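Local structure of AmbC (Sorangium cellulosum, 5O15) at residues A[219-222]-A[223-227]; A[201-204]-A[205-208]. The protein acts as a bifunctional dehydratase-cyclase domain of polyketide assembly in ambruticin biosynthesis, probably dehydrating a chain intermediate and closing it to an oxygen heterocycle. All blocks are in the same frame, centred on the assembly; numbering follows the deposited sequence. Where two conformers were deposited one is given.

Contact 1: residues A[219-222]-A[223-227]; sequences QALL and RAELG
The side chains of Leu222 and Leu226 run abreast in one direction, one turn apart at the C-terminal end of helix 211-225 in the second hotdog of this double hotdog fold. Leu222 CD2 and Leu226 CD1 meet at 4.1 Å. Leu226 is the first residue to leave helical backbone angles, yet its N still donates to Leu222 O at 2.7 Å. Leu226 CB lies against the same oxygen, Leu222 O, at 3.2 Å. On another flank Leu221 runs alongside Glu225 in the same manner, its CD1 3.8 Å from Glu225 CG. Leu221 reaches there because its CG stands anti to the backbone N (chi1 173°), while Glu225 bends at chi2 (-82°) and carries its carboxylate away. Leu270 of strand 269-277 touches Leu221, Leu222 and Glu225; Ala220 and Ala224 face strands 180-186 and 189-195, which places the helix against strands of the second hotdog. The extended chain of Arg223 runs back towards the start of the helix and passes beside the carbonyl oxygen of Gln219, with CG 3.3 Å from Gln219 O; its NH2 makes a salt bridge to Asp170. Gln219 OE1 accepts from Gly179 N, and NE2 bonds Asp215, the HPxxxD aspartate expected to be the active-site acid, consistent with a second-shell role. One water joins the two polar side chains, donating to Gln219 OE1 at 2.8 Å and accepting from Arg223 NE at 2.9 Å.

Contact 2: residues A[201-204]-A[205-208]; sequences SERA and QDFG
A run of 3-10 turns in the loop between strand 189-195 and helix 211-225, within the second hotdog of the double hotdog fold, brings Arg203 and Ala204 against Asp206 and Phe207. Asp206 N donates to Arg203 O at 2.8 Å, and Phe207 N to Ala204 O at 3.1 Å. Both donors stand above the carbonyl planes, by 45° and 52°, in keeping with the tighter i to i+3 turn. Arg203 O also lies at the edge of the Phe207 ring, near its plane, with Phe207 CD2 3.5 Å away. Trp21 meets this ring edge-to-face, and the rings of Phe207 and His210 meet with planes about 60° apart. Arg203 and Asp206 cross at a slant: Arg203 CG comes within 3.9 Å of Asp206 OD2, but in the given conformer the charged groups do not pair, and any attraction between them is probably weak. Gln205 stretches back along the turn, its NE2 making a weak bond to Glu202 O at 3.5 Å. Close by, a water donates to Ser201 O and accepts from Gln205 N at 2.9 Å.

The two contacts follow one another along the chain: 201-208 belongs to the loop that leads into helix 211-225, and contact 1 takes in the last turns of that helix and the two residues after it. Their centres lie 25 Å apart and their nearest atoms about 12 Å, so they do not touch. Both reach the HPxxxD motif at the start of the helix, contact 2 through Phe207 and His210, contact 1 through Gln219 and Asp215, consistent with second-shell positions around the dehydratase site. Contact 2 also extends toward the first hotdog, with Gly208 N bonded to Glu66 of helix 61-75 and Arg203 touching His45.

Contact 1: residues A[219-222]-A[223-227]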
loop_
_atom_site.group_PDB
_atom_site.type_symbol
_atom_site.label_atom_id
_atom_site.label_comp_id
_atom_site.label_asym_id
_atom_site.label_seq_id
_atom_site.Cartn_x
_atom_site.Cartn_y
_atom_site.Cartn_z
ATOM N N GLN A 219 3.455 7.430 4.770
ATOM C CA GLN A 219 3.838 8.107 6.009
ATOM C C GLN A 219 4.658 9.355 5.704
ATOM O O GLN A 219 4.483 10.391 6.349
ATOM C CB GLN A 219 4.650 7.164 6.893
ATOM C CG GLN A 219 3.900 5.958 7.435
ATOM C CD GLN A 219 4.848 4.858 7.832
ATOM O OE1 GLN A 219 5.954 5.136 8.309
ATOM N NE2 GLN A 219 4.447 3.599 7.609
ATOM N N ALA A 220 5.596 9.255 4.753
ATOM C CA ALA A 220 6.435 10.405 4.437
ATOM C C ALA A 220 5.589 11.545 3.903
ATOM O O ALA A 220 5.778 12.709 4.287
ATOM C CB ALA A 220 7.500 9.994 3.421
ATOM N N LEU A 221 4.658 11.229 3.000
ATOM C CA LEU A 221 3.739 12.220 2.486
ATOM C C LEU A 221 2.917 12.861 3.601
ATOM O O LEU A 221 2.777 14.085 3.664
ATOM C CB LEU A 221 2.834 11.542 1.473
ATOM C CG LEU A 221 1.694 12.406 0.970
ATOM C CD1 LEU A 221 2.242 13.650 0.288
ATOM C CD2 LEU A 221 0.859 11.642 0.016
ATOM N N LEU A 222 2.356 12.053 4.487
ATOM C CA LEU A 222 1.524 12.601 5.548
ATOM C C LEU A 222 2.336 13.446 6.516
ATOM O O LEU A 222 1.864 14.483 6.982
ATOM C CB LEU A 222 0.811 11.473 6.282
ATOM C CG LEU A 222 -0.249 10.726 5.487
ATOM C CD1 LEU A 222 -0.794 9.538 6.271
ATOM C CD2 LEU A 222 -1.372 11.648 5.046
ATOM N N ARG A 223 3.553 13.026 6.852
ATOM C CA ARG A 223 4.352 13.836 7.753
ATOM C C ARG A 223 4.709 15.168 7.126
ATOM O O ARG A 223 4.764 16.188 7.817
ATOM C CB ARG A 223 5.597 13.074 8.198
ATOM C CG ARG A 223 5.246 11.938 9.152
ATOM C CD ARG A 223 6.441 11.175 9.669
ATOM N NE ARG A 223 6.036 10.133 10.580
ATOM C CZ ARG A 223 5.634 10.305 11.834
ATOM N NH1 ARG A 223 5.702 11.480 12.435
ATOM N NH2 ARG A 223 5.161 9.271 12.503
ATOM N N ALA A 224 4.912 15.191 5.824
ATOM C CA ALA A 224 5.148 16.450 5.138
ATOM C C ALA A 224 3.884 17.307 5.096
ATOM O O ALA A 224 3.934 18.507 5.352
ATOM C CB ALA A 224 5.668 16.144 3.731
ATOM N N GLU A 225 2.738 16.708 4.814
ATOM C CA GLU A 225 1.494 17.466 4.633
ATOM C C GLU A 225 0.799 17.863 5.939
ATOM O O GLU A 225 0.092 18.880 5.957
ATOM C CB GLU A 225 0.521 16.665 3.783
ATOM C CG GLU A 225 0.971 16.578 2.356
ATOM C CD GLU A 225 0.595 17.827 1.573
ATOM O OE1 GLU A 225 -0.525 18.339 1.785
ATOM O OE2 GLU A 225 1.418 18.305 0.764
ATOM N N LEU A 226 0.930 17.069 7.005
ATOM C CA LEU A 226 0.279 17.319 8.291
ATOM C C LEU A 226 1.237 17.947 9.293
ATOM O O LEU A 226 0.925 18.030 10.494
ATOM C CB LEU A 226 -0.289 16.006 8.840
ATOM C CG LEU A 226 -1.652 15.558 8.288
ATOM C CD1 LEU A 226 -1.686 15.402 6.763
ATOM C CD2 LEU A 226 -2.086 14.263 8.949
ATOM N N GLY A 227 2.384 18.408 8.829
ATOM C CA GLY A 227 3.460 18.847 9.657
ATOM C C GLY A 227 3.518 20.350 9.816
ATOM O O GLY A 227 2.501 21.056 9.779
HETATM O O HOH W 1 6.619 7.431 9.755
#

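Contact 2: residues A[201-204]-A[205-208]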
loop_
_atom_site.group_PDB
_atom_site.type_symbol
_atom_site.label_atom_id
_atom_site.label_comp_id
_atom_site.label_asym_id
_atom_site.label_seq_id
_atom_site.Cartn_x
_atom_site.Cartn_y
_atom_site.Cartn_z
ATOM N N SER A 201 11.686 -6.401 9.063
ATOM C CA SER A 201 12.483 -6.425 7.846
ATOM C C SER A 201 12.842 -7.840 7.416
ATOM O O SER A 201 13.081 -8.072 6.222
ATOM C CB SER A 201 13.765 -5.629 8.081
ATOM O OG SER A 201 14.495 -6.196 9.165
ATOM N N GLU A 202 12.861 -8.794 8.346
ATOM C CA GLU A 202 13.311 -10.139 8.001
ATOM C C GLU A 202 12.384 -10.835 7.013
ATOM O O GLU A 202 12.833 -11.723 6.281
ATOM C CB GLU A 202 13.466 -10.977 9.268
ATOM C CG GLU A 202 14.598 -10.510 10.157
ATOM C CD GLU A 202 14.753 -11.376 11.379
ATOM O OE1 GLU A 202 15.648 -11.097 12.202
ATOM O OE2 GLU A 202 13.972 -12.344 11.507
ATOM N N ARG A 203 11.108 -10.459 6.973
ATOM C CA ARG A 203 10.160 -11.054 6.042
ATOM C C ARG A 203 10.072 -10.305 4.723
ATOM O O ARG A 203 9.347 -10.748 3.833
ATOM C CB ARG A 203 8.760 -11.103 6.659
ATOM C CG ARG A 203 8.536 -12.198 7.681
ATOM C CD ARG A 203 7.056 -12.320 7.987
ATOM N NE ARG A 203 6.747 -12.106 9.401
ATOM C CZ ARG A 203 6.400 -13.059 10.263
ATOM N NH1 ARG A 203 6.308 -14.326 9.884
ATOM N NH2 ARG A 203 6.138 -12.736 11.521
ATOM N N ALA A 204 10.779 -9.185 4.566
ATOM C CA ALA A 204 10.608 -8.380 3.355
ATOM C C ALA A 204 10.762 -9.220 2.097
ATOM O O ALA A 204 10.004 -9.056 1.132
ATOM C CB ALA A 204 11.619 -7.238 3.346
ATOM N N GLN A 205 11.730 -10.131 2.093
ATOM C CA GLN A 205 12.009 -10.937 0.914
ATOM C C GLN A 205 10.871 -11.872 0.534
ATOM O O GLN A 205 10.884 -12.394 -0.583
ATOM C CB GLN A 205 13.287 -11.743 1.152
ATOM C CG GLN A 205 13.245 -12.583 2.427
ATOM C CD GLN A 205 14.581 -13.230 2.730
ATOM O OE1 GLN A 205 15.320 -13.599 1.822
ATOM N NE2 GLN A 205 14.908 -13.347 4.012
ATOM N N ASP A 206 9.892 -12.089 1.423
ATOM C CA ASP A 206 8.781 -12.987 1.150
ATOM C C ASP A 206 7.660 -12.305 0.373
ATOM O O ASP A 206 6.799 -12.996 -0.186
ATOM C CB ASP A 206 8.215 -13.534 2.469
ATOM C CG ASP A 206 9.238 -14.318 3.294
ATOM O OD1 ASP A 206 10.208 -14.876 2.735
ATOM O OD2 ASP A 206 9.056 -14.380 4.527
ATOM N N PHE A 207 7.644 -10.977 0.332
ATOM C CA PHE A 207 6.580 -10.221 -0.306
ATOM C C PHE A 207 7.070 -9.671 -1.639
ATOM O O PHE A 207 8.268 -9.525 -1.869
ATOM C CB PHE A 207 6.134 -9.055 0.599
ATOM C CG PHE A 207 5.392 -9.487 1.846
ATOM C CD1 PHE A 207 4.023 -9.689 1.796
ATOM C CD2 PHE A 207 6.045 -9.724 3.030
ATOM C CE1 PHE A 207 3.333 -10.091 2.921
ATOM C CE2 PHE A 207 5.349 -10.140 4.150
ATOM C CZ PHE A 207 3.994 -10.314 4.091
ATOM N N GLY A 208 6.123 -9.332 -2.504
ATOM C CA GLY A 208 6.475 -8.566 -3.680
ATOM C C GLY A 208 6.968 -7.186 -3.273
ATOM O O GLY A 208 8.100 -6.792 -3.579
HETATM O O HOH W 2 13.957 -9.678 3.883
#